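Local coordinates for histidine acid phosphatase (Bifidobacterium longum subsp. infantis, PDB 6RXD), which probably removes phosphate groups from inositol hexakisphosphate and related inositol polyphosphates, as a multiple inositol polyphosphate phosphatase of the histidine acid phosphatase family, at residues Y135-E148 / N177-Y189. Numbering follows the deposited sequence.
Sequences YQSSGEARATESGE and NGKDFQKNPDTLY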
ATOM      1  N   TYR A 135      -3.421 -12.973  14.391  1.00 15.32           N
ATOM      2  CA  TYR A 135      -3.663 -12.352  13.093  1.00 14.23           C
ATOM      3  C   TYR A 135      -4.580 -11.161  13.292  1.00 14.60           C
ATOM      4  O   TYR A 135      -5.578 -11.259  14.006  1.00 16.31           O
ATOM      5  CB  TYR A 135      -4.334 -13.353  12.144  1.00 14.88           C
ATOM      6  CG  TYR A 135      -3.403 -14.396  11.571  1.00 17.83           C
ATOM      7  CD1 TYR A 135      -2.549 -14.081  10.523  1.00 18.27           C
ATOM      8  CD2 TYR A 135      -3.392 -15.699  12.061  1.00 22.89           C
ATOM      9  CE1 TYR A 135      -1.700 -15.025   9.985  1.00 19.22           C
ATOM     10  CE2 TYR A 135      -2.534 -16.657  11.524  1.00 21.87           C
ATOM     11  CZ  TYR A 135      -1.698 -16.305  10.486  1.00 20.61           C
ATOM     12  OH  TYR A 135      -0.844 -17.231   9.935  1.00 28.36           O
ATOM     13  N   GLN A 136      -4.246 -10.031  12.678  1.00 14.73           N
ATOM     14  CA  GLN A 136      -5.072  -8.837  12.819  1.00 14.06           C
ATOM     15  C   GLN A 136      -5.284  -8.167  11.484  1.00 14.77           C
ATOM     16  O   GLN A 136      -4.412  -8.213  10.621  1.00 15.08           O
ATOM     17  CB  GLN A 136      -4.413  -7.829  13.763  1.00 15.10           C
ATOM     18  CG  GLN A 136      -4.206  -8.357  15.173  1.00 16.29           C
ATOM     19  CD  GLN A 136      -3.588  -7.324  16.101  1.00 19.50           C
ATOM     20  OE1 GLN A 136      -3.275  -6.202  15.693  1.00 20.60           O
ATOM     21  NE2 GLN A 136      -3.405  -7.705  17.357  1.00 16.99           N
ATOM     22  N   SER A 137      -6.449  -7.546  11.320  1.00 13.63           N
ATOM     23  CA  SER A 137      -6.671  -6.671  10.174  1.00 13.46           C
ATOM     24  C   SER A 137      -7.441  -5.419  10.583  1.00 15.51           C
ATOM     25  O   SER A 137      -7.917  -5.315  11.705  1.00 16.57           O
ATOM     26  CB  SER A 137      -7.386  -7.414   9.045  1.00 26.40           C
ATOM     27  OG  SER A 137      -8.770  -7.167   9.076  0.90 27.80           O
ATOM     28  N   SER A 138      -7.529  -4.455   9.669  1.00 14.43           N
ATOM     29  CA  SER A 138      -8.285  -3.240   9.914  1.00 12.83           C
ATOM     30  C   SER A 138      -9.773  -3.555   9.994  1.00 16.87           C
ATOM     31  O   SER A 138     -10.550  -2.771  10.547  1.00 19.60           O
ATOM     32  CB  SER A 138      -8.052  -2.266   8.767  1.00 12.52           C
ATOM     33  OG  SER A 138      -8.504  -2.839   7.554  1.00 16.73           O
ATOM     34  N   GLY A 139     -10.175  -4.685   9.417  1.00 18.76           N
ATOM     35  CA  GLY A 139     -11.588  -5.031   9.339  1.00 15.13           C
ATOM     36  C   GLY A 139     -12.105  -4.816   7.931  1.00 18.07           C
ATOM     37  O   GLY A 139     -13.252  -5.151   7.607  1.00 22.21           O
ATOM     38  N   GLU A 140     -11.261  -4.242   7.084  1.00 15.78           N
ATOM     39  CA  GLU A 140     -11.637  -4.033   5.688  1.00 16.47           C
ATOM     40  C   GLU A 140     -11.428  -5.352   4.941  1.00 18.08           C
ATOM     41  O   GLU A 140     -10.427  -6.030   5.148  1.00 19.05           O
ATOM     42  CB  GLU A 140     -10.802  -2.897   5.085  1.00 19.19           C
ATOM     43  CG  GLU A 140     -11.273  -2.400   3.722  1.00 20.77           C
ATOM     44  CD  GLU A 140     -10.733  -3.233   2.591  1.00 26.15           C
ATOM     45  OE1 GLU A 140      -9.604  -3.748   2.726  1.00 25.25           O
ATOM     46  OE2 GLU A 140     -11.428  -3.371   1.564  1.00 26.08           O
ATOM     47  N   ALA A 141     -12.369  -5.713   4.076  1.00 17.51           N
ATOM     48  CA  ALA A 141     -12.386  -7.051   3.491  1.00 20.34           C
ATOM     49  C   ALA A 141     -11.144  -7.427   2.684  1.00 15.61           C
ATOM     50  O   ALA A 141     -10.667  -8.554   2.784  1.00 18.08           O
ATOM     51  CB  ALA A 141     -13.656  -7.258   2.663  1.00 23.50           C
ATOM     52  N   ARG A 142     -10.620  -6.505   1.878  1.00 15.44           N
ATOM     53  CA  ARG A 142      -9.431  -6.818   1.083  1.00 16.99           C
ATOM     54  C   ARG A 142      -8.182  -6.988   1.951  1.00 18.25           C
ATOM     55  O   ARG A 142      -7.302  -7.784   1.624  1.00 17.39           O
ATOM     56  CB  ARG A 142      -9.196  -5.767  -0.003  1.00 20.83           C
ATOM     57  CG  ARG A 142      -9.828  -6.106  -1.359  1.00 31.08           C
ATOM     58  CD  ARG A 142     -11.344  -5.995  -1.363  1.00 32.24           C
ATOM     59  NE  ARG A 142     -12.009  -7.238  -0.978  1.00 31.99           N
ATOM     60  CZ  ARG A 142     -13.324  -7.361  -0.825  1.00 32.75           C
ATOM     61  NH1 ARG A 142     -13.852  -8.525  -0.470  1.00 38.52           N
ATOM     62  NH2 ARG A 142     -14.113  -6.315  -1.023  1.00 37.85           N
ATOM     63  N   ALA A 143      -8.108  -6.255   3.058  1.00 15.78           N
ATOM     64  CA  ALA A 143      -6.989  -6.436   3.984  1.00 18.00           C
ATOM     65  C   ALA A 143      -7.092  -7.801   4.669  1.00 15.71           C
ATOM     66  O   ALA A 143      -6.102  -8.517   4.818  1.00 16.89           O
ATOM     67  CB  ALA A 143      -6.934  -5.303   5.020  1.00 15.54           C
ATOM     68  N   THR A 144      -8.306  -8.168   5.060  1.00 15.53           N
ATOM     69  CA  THR A 144      -8.538  -9.450   5.715  1.00 17.32           C
ATOM     70  C   THR A 144      -8.258 -10.587   4.732  1.00 16.72           C
ATOM     71  O   THR A 144      -7.589 -11.569   5.077  1.00 16.98           O
ATOM     72  CB  THR A 144      -9.975  -9.530   6.268  1.00 18.65           C
ATOM     73  OG1 THR A 144     -10.189  -8.438   7.174  1.00 17.47           O
ATOM     74  CG2 THR A 144     -10.215 -10.848   7.016  1.00 15.43           C
ATOM     75  N   GLU A 145      -8.743 -10.444   3.498  1.00 17.94           N
ATOM     76  CA  GLU A 145      -8.497 -11.461   2.475  1.00 17.34           C
ATOM     77  C   GLU A 145      -7.016 -11.598   2.136  1.00 16.34           C
ATOM     78  O   GLU A 145      -6.533 -12.690   1.840  1.00 15.55           O
ATOM     79  CB  GLU A 145      -9.324 -11.165   1.221  1.00 21.87           C
ATOM     80  CG  GLU A 145     -10.813 -11.397   1.464  1.00 25.50           C
ATOM     81  CD  GLU A 145     -11.697 -10.654   0.489  1.00 31.42           C
ATOM     82  OE1 GLU A 145     -11.165  -9.924  -0.372  1.00 27.63           O
ATOM     83  OE2 GLU A 145     -12.932 -10.793   0.596  1.00 32.08           O
ATOM     84  N   SER A 146      -6.291 -10.487   2.172  1.00 14.90           N
ATOM     85  CA  SER A 146      -4.843 -10.562   2.002  1.00 13.15           C
ATOM     86  C   SER A 146      -4.245 -11.384   3.130  1.00 16.27           C
ATOM     87  O   SER A 146      -3.430 -12.283   2.895  1.00 15.48           O
ATOM     88  CB  SER A 146      -4.232  -9.162   1.975  1.00 14.00           C
ATOM     89  OG  SER A 146      -4.664  -8.474   0.817  1.00 15.20           O
ATOM     90  N   GLY A 147      -4.676 -11.088   4.353  1.00 16.05           N
ATOM     91  CA  GLY A 147      -4.266 -11.858   5.511  1.00 15.36           C
ATOM     92  C   GLY A 147      -4.581 -13.337   5.368  1.00 14.36           C
ATOM     93  O   GLY A 147      -3.777 -14.186   5.759  1.00 16.99           O
ATOM     94  N   GLU A 148      -5.741 -13.653   4.798  1.00 15.17           N
ATOM     95  CA  GLU A 148      -6.139 -15.051   4.642  1.00 17.03           C
ATOM     96  C   GLU A 148      -5.178 -15.788   3.718  1.00 16.13           C
ATOM     97  O   GLU A 148      -4.853 -16.950   3.939  1.00 19.01           O
ATOM     98  CB  GLU A 148      -7.582 -15.143   4.129  1.00 17.22           C
ATOM     99  CG  GLU A 148      -8.603 -14.607   5.123  1.00 18.73           C
ATOM    100  CD  GLU A 148      -9.977 -14.409   4.516  1.00 24.93           C
ATOM    101  OE1 GLU A 148     -10.191 -14.845   3.366  1.00 25.65           O
ATOM    102  OE2 GLU A 148     -10.842 -13.812   5.195  1.00 24.54           O
ATOM    103  N   ASN A 177     -14.154 -17.342   6.431  1.00 27.12           N
ATOM    104  CA  ASN A 177     -12.741 -17.395   6.067  1.00 26.40           C
ATOM    105  C   ASN A 177     -11.866 -16.455   6.883  1.00 25.98           C
ATOM    106  O   ASN A 177     -10.663 -16.682   7.020  1.00 24.95           O
ATOM    107  CB  ASN A 177     -12.560 -17.108   4.574  1.00 29.00           C
ATOM    108  CG  ASN A 177     -13.208 -18.161   3.700  1.00 34.89           C
ATOM    109  OD1 ASN A 177     -13.526 -19.252   4.168  1.00 36.66           O
ATOM    110  ND2 ASN A 177     -13.402 -17.843   2.428  1.00 34.00           N
ATOM    111  N   GLY A 178     -12.469 -15.405   7.429  1.00 24.55           N
ATOM    112  CA  GLY A 178     -11.718 -14.443   8.223  1.00 24.07           C
ATOM    113  C   GLY A 178     -11.823 -14.604   9.729  1.00 22.44           C
ATOM    114  O   GLY A 178     -11.480 -13.683  10.471  1.00 22.15           O
ATOM    115  N   LYS A 179     -12.279 -15.774  10.187  1.00 20.25           N
ATOM    116  CA  LYS A 179     -12.503 -16.019  11.615  1.00 22.49           C
ATOM    117  C   LYS A 179     -11.263 -15.894  12.504  1.00 22.78           C
ATOM    118  O   LYS A 179     -11.384 -15.708  13.716  1.00 24.10           O
ATOM    119  CB  LYS A 179     -13.151 -17.396  11.832  1.00 20.44           C
ATOM    120  CG  LYS A 179     -12.242 -18.568  11.469  1.00 30.60           C
ATOM    121  CD  LYS A 179     -12.839 -19.918  11.896  1.00 37.91           C
ATOM    122  CE  LYS A 179     -14.085 -20.259  11.094  1.00 45.02           C
ATOM    123  NZ  LYS A 179     -13.786 -20.466   9.646  1.00 54.56           N
ATOM    124  N   ASP A 180     -10.076 -16.003  11.918  1.00 20.40           N
ATOM    125  CA  ASP A 180      -8.857 -15.940  12.715  1.00 20.87           C
ATOM    126  C   ASP A 180      -8.341 -14.523  12.905  1.00 20.45           C
ATOM    127  O   ASP A 180      -7.371 -14.307  13.637  1.00 19.60           O
ATOM    128  CB  ASP A 180      -7.762 -16.819  12.099  1.00 21.80           C
ATOM    129  CG  ASP A 180      -8.073 -18.296  12.199  1.00 25.78           C
ATOM    130  OD1 ASP A 180      -8.926 -18.679  13.026  1.00 28.71           O
ATOM    131  OD2 ASP A 180      -7.455 -19.081  11.457  1.00 28.69           O
ATOM    132  N   PHE A 181      -8.993 -13.561  12.259  1.00 18.91           N
ATOM    133  CA  PHE A 181      -8.498 -12.187  12.237  1.00 17.17           C
ATOM    134  C   PHE A 181      -9.179 -11.253  13.224  1.00 18.66           C
ATOM    135  O   PHE A 181     -10.379 -11.015  13.139  1.00 22.52           O
ATOM    136  CB  PHE A 181      -8.575 -11.637  10.807  1.00 18.06           C
ATOM    137  CG  PHE A 181      -7.555 -12.247   9.902  1.00 18.77           C
ATOM    138  CD1 PHE A 181      -6.345 -11.608   9.684  1.00 16.77           C
ATOM    139  CD2 PHE A 181      -7.762 -13.498   9.347  1.00 16.50           C
ATOM    140  CE1 PHE A 181      -5.373 -12.183   8.885  1.00 16.03           C
ATOM    141  CE2 PHE A 181      -6.793 -14.083   8.546  1.00 19.57           C
ATOM    142  CZ  PHE A 181      -5.594 -13.424   8.328  1.00 16.96           C
ATOM    143  N   GLN A 182      -8.394 -10.739  14.166  1.00 17.13           N
ATOM    144  CA  GLN A 182      -8.869  -9.760  15.135  1.00 17.44           C
ATOM    145  C   GLN A 182      -8.914  -8.372  14.501  1.00 17.76           C
ATOM    146  O   GLN A 182      -7.925  -7.906  13.954  1.00 18.03           O
ATOM    147  CB  GLN A 182      -7.917  -9.731  16.325  1.00 17.62           C
ATOM    148  CG  GLN A 182      -8.168  -8.602  17.310  1.00 15.83           C
ATOM    149  CD  GLN A 182      -9.379  -8.843  18.175  1.00 21.64           C
ATOM    150  OE1 GLN A 182      -9.998  -9.903  18.109  1.00 22.31           O
ATOM    151  NE2 GLN A 182      -9.734  -7.853  18.987  1.00 21.12           N
ATOM    152  N   LYS A 183     -10.059  -7.705  14.577  1.00 16.14           N
ATOM    153  CA  LYS A 183     -10.159  -6.348  14.051  1.00 16.78           C
ATOM    154  C   LYS A 183      -9.473  -5.367  15.002  1.00 15.90           C
ATOM    155  O   LYS A 183      -9.751  -5.357  16.209  1.00 18.59           O
ATOM    156  CB  LYS A 183     -11.631  -5.977  13.833  1.00 19.14           C
ATOM    157  CG  LYS A 183     -12.279  -6.748  12.690  1.00 20.31           C
ATOM    158  CD  LYS A 183     -13.700  -6.261  12.399  1.00 22.04           C
ATOM    159  CE  LYS A 183     -14.668  -6.627  13.517  1.00 21.84           C
ATOM    160  NZ  LYS A 183     -16.081  -6.371  13.093  1.00 22.46           N
ATOM    161  N   ASN A 184      -8.546  -4.573  14.470  1.00 16.94           N
ATOM    162  CA  ASN A 184      -7.854  -3.566  15.274  1.00 14.82           C
ATOM    163  C   ASN A 184      -7.700  -2.259  14.505  1.00 17.07           C
ATOM    164  O   ASN A 184      -6.603  -1.909  14.067  1.00 18.09           O
ATOM    165  CB  ASN A 184      -6.475  -4.076  15.715  1.00 18.14           C
ATOM    166  CG  ASN A 184      -5.910  -3.295  16.882  1.00 23.75           C
ATOM    167  OD1 ASN A 184      -6.352  -2.178  17.174  1.00 24.45           O
ATOM    168  ND2 ASN A 184      -4.923  -3.874  17.556  1.00 25.54           N
ATOM    169  N   PRO A 185      -8.800  -1.514  14.353  1.00 17.28           N
ATOM    170  CA  PRO A 185      -8.712  -0.308  13.528  1.00 13.65           C
ATOM    171  C   PRO A 185      -7.998   0.850  14.233  1.00 16.82           C
ATOM    172  O   PRO A 185      -7.713   1.850  13.573  1.00 16.12           O
ATOM    173  CB  PRO A 185     -10.187   0.034  13.266  1.00 14.18           C
ATOM    174  CG  PRO A 185     -10.921  -0.559  14.418  1.00 17.39           C
ATOM    175  CD  PRO A 185     -10.190  -1.829  14.731  1.00 19.67           C
ATOM    176  N   ASP A 186      -7.704   0.730  15.529  1.00 17.33           N
ATOM    177  CA  ASP A 186      -6.942   1.775  16.204  1.00 16.56           C
ATOM    178  C   ASP A 186      -5.491   1.745  15.760  1.00 16.41           C
ATOM    179  O   ASP A 186      -4.820   2.773  15.726  1.00 17.08           O
ATOM    180  CB  ASP A 186      -7.004   1.623  17.725  1.00 14.60           C
ATOM    181  CG  ASP A 186      -8.385   1.896  18.282  1.00 28.70           C
ATOM    182  OD1 ASP A 186      -9.242   2.390  17.523  1.00 27.60           O
ATOM    183  OD2 ASP A 186      -8.601   1.627  19.486  1.00 31.50           O
ATOM    184  N   THR A 187      -5.005   0.565  15.410  1.00 14.42           N
ATOM    185  CA  THR A 187      -3.615   0.472  14.958  1.00 14.62           C
ATOM    186  C   THR A 187      -3.502   0.272  13.454  1.00 16.25           C
ATOM    187  O   THR A 187      -2.436   0.483  12.890  1.00 14.52           O
ATOM    188  CB  THR A 187      -2.851  -0.667  15.651  1.00 16.22           C
ATOM    189  OG1 THR A 187      -3.432  -1.918  15.281  1.00 16.27           O
ATOM    190  CG2 THR A 187      -2.881  -0.515  17.175  1.00 15.89           C
ATOM    191  N   LEU A 188      -4.589  -0.142  12.808  1.00 12.26           N
ATOM    192  CA  LEU A 188      -4.536  -0.445  11.385  1.00 16.59           C
ATOM    193  C   LEU A 188      -5.499   0.387  10.533  1.00 16.95           C
ATOM    194  O   LEU A 188      -5.608   0.175   9.326  1.00 14.04           O
ATOM    195  CB  LEU A 188      -4.784  -1.938  11.152  1.00 14.25           C
ATOM    196  CG  LEU A 188      -3.850  -2.881  11.932  1.00 13.33           C
ATOM    197  CD1 LEU A 188      -4.301  -4.332  11.779  1.00 15.96           C
ATOM    198  CD2 LEU A 188      -2.408  -2.731  11.455  1.00 11.75           C
ATOM    199  N   TYR A 189      -6.191   1.328  11.163  1.00 13.36           N
ATOM    200  CA  TYR A 189      -7.043   2.262  10.430  1.00 13.73           C
ATOM    201  C   TYR A 189      -7.123   3.561  11.223  1.00 16.89           C
ATOM    202  O   TYR A 189      -8.203   4.119  11.428  1.00 16.40           O
ATOM    203  CB  TYR A 189      -8.435   1.663  10.226  1.00 14.99           C
ATOM    204  CG  TYR A 189      -9.101   2.020   8.913  1.00 12.22           C
ATOM    205  CD1 TYR A 189     -10.122   2.970   8.860  1.00 14.16           C
ATOM    206  CD2 TYR A 189      -8.732   1.390   7.732  1.00 14.02           C
ATOM    207  CE1 TYR A 189     -10.745   3.281   7.662  1.00 17.47           C
ATOM    208  CE2 TYR A 189      -9.351   1.696   6.523  1.00 16.84           C
ATOM    209  CZ  TYR A 189     -10.359   2.635   6.502  1.00 18.73           C
ATOM    210  OH  TYR A 189     -10.967   2.944   5.310  1.00 23.90           O
TER
HETATM  211  O   HOH W   1      -5.805 -14.125  15.802  1.00 19.33           O
HETATM  212  O   HOH W   2      -1.864  -4.029  16.145  1.00 17.19           O
HETATM  213  O   HOH W   3     -12.399 -14.869   1.809  1.00 31.30           O
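Phe181 and Tyr135 meet where the short strand 181-183 pairs in parallel with the end of strand 132-137, at the margin of the central sheet of this histidine phosphatase fold. Three backbone bonds set the register: Gln182 N to Tyr135 O (2.9 Å), Ser137 N to Gln182 O (3.0 Å) and Asn184 N to Ser137 O (2.9 Å), the last at 166° at the hydrogen. The tight part lies on the helix side. With CG anti to its carbonyl carbon (chi1 -72°), Phe181 puts its ring between strand and helix: Tyr135 CB sits over one face, 3.8 Å from the Phe181 ring centroid, while Thr144 O lies over the opposite face, offset toward the rim. The two aromatic planes are inclined at 46°, so the pair is oblique. Gly147 CA lies 3.6 Å from Phe181 CE1. Ser137 OG and Thr144 OG1 share a bond of 2.7 Å, tying strand to helix, and Ser138 OG bonds His399. Toward the end of the strand, Leu188 CD1 packs 3.5 Å from Ser137 C.

The margins are looser and wetter. Gln136 OE1 accepts a weak bond from Asn184 ND2 (3.4 Å) and another from a water that also reaches Thr187 OG1; a second water joins Glu148 OE1 to ND2 of exposed Asn177, and the planes of the Asn177 amide and the Glu148 carboxylate are nearly perpendicular. Asp180, in the turn that starts at Gly178, lies beside Glu151, its partner in a zinc site seen in this protein but empty here. Apolar packing and direct backbone bonds therefore fix the centre, whereas water bridges the Gln136/Thr187 and Glu148/Asn177 pairs.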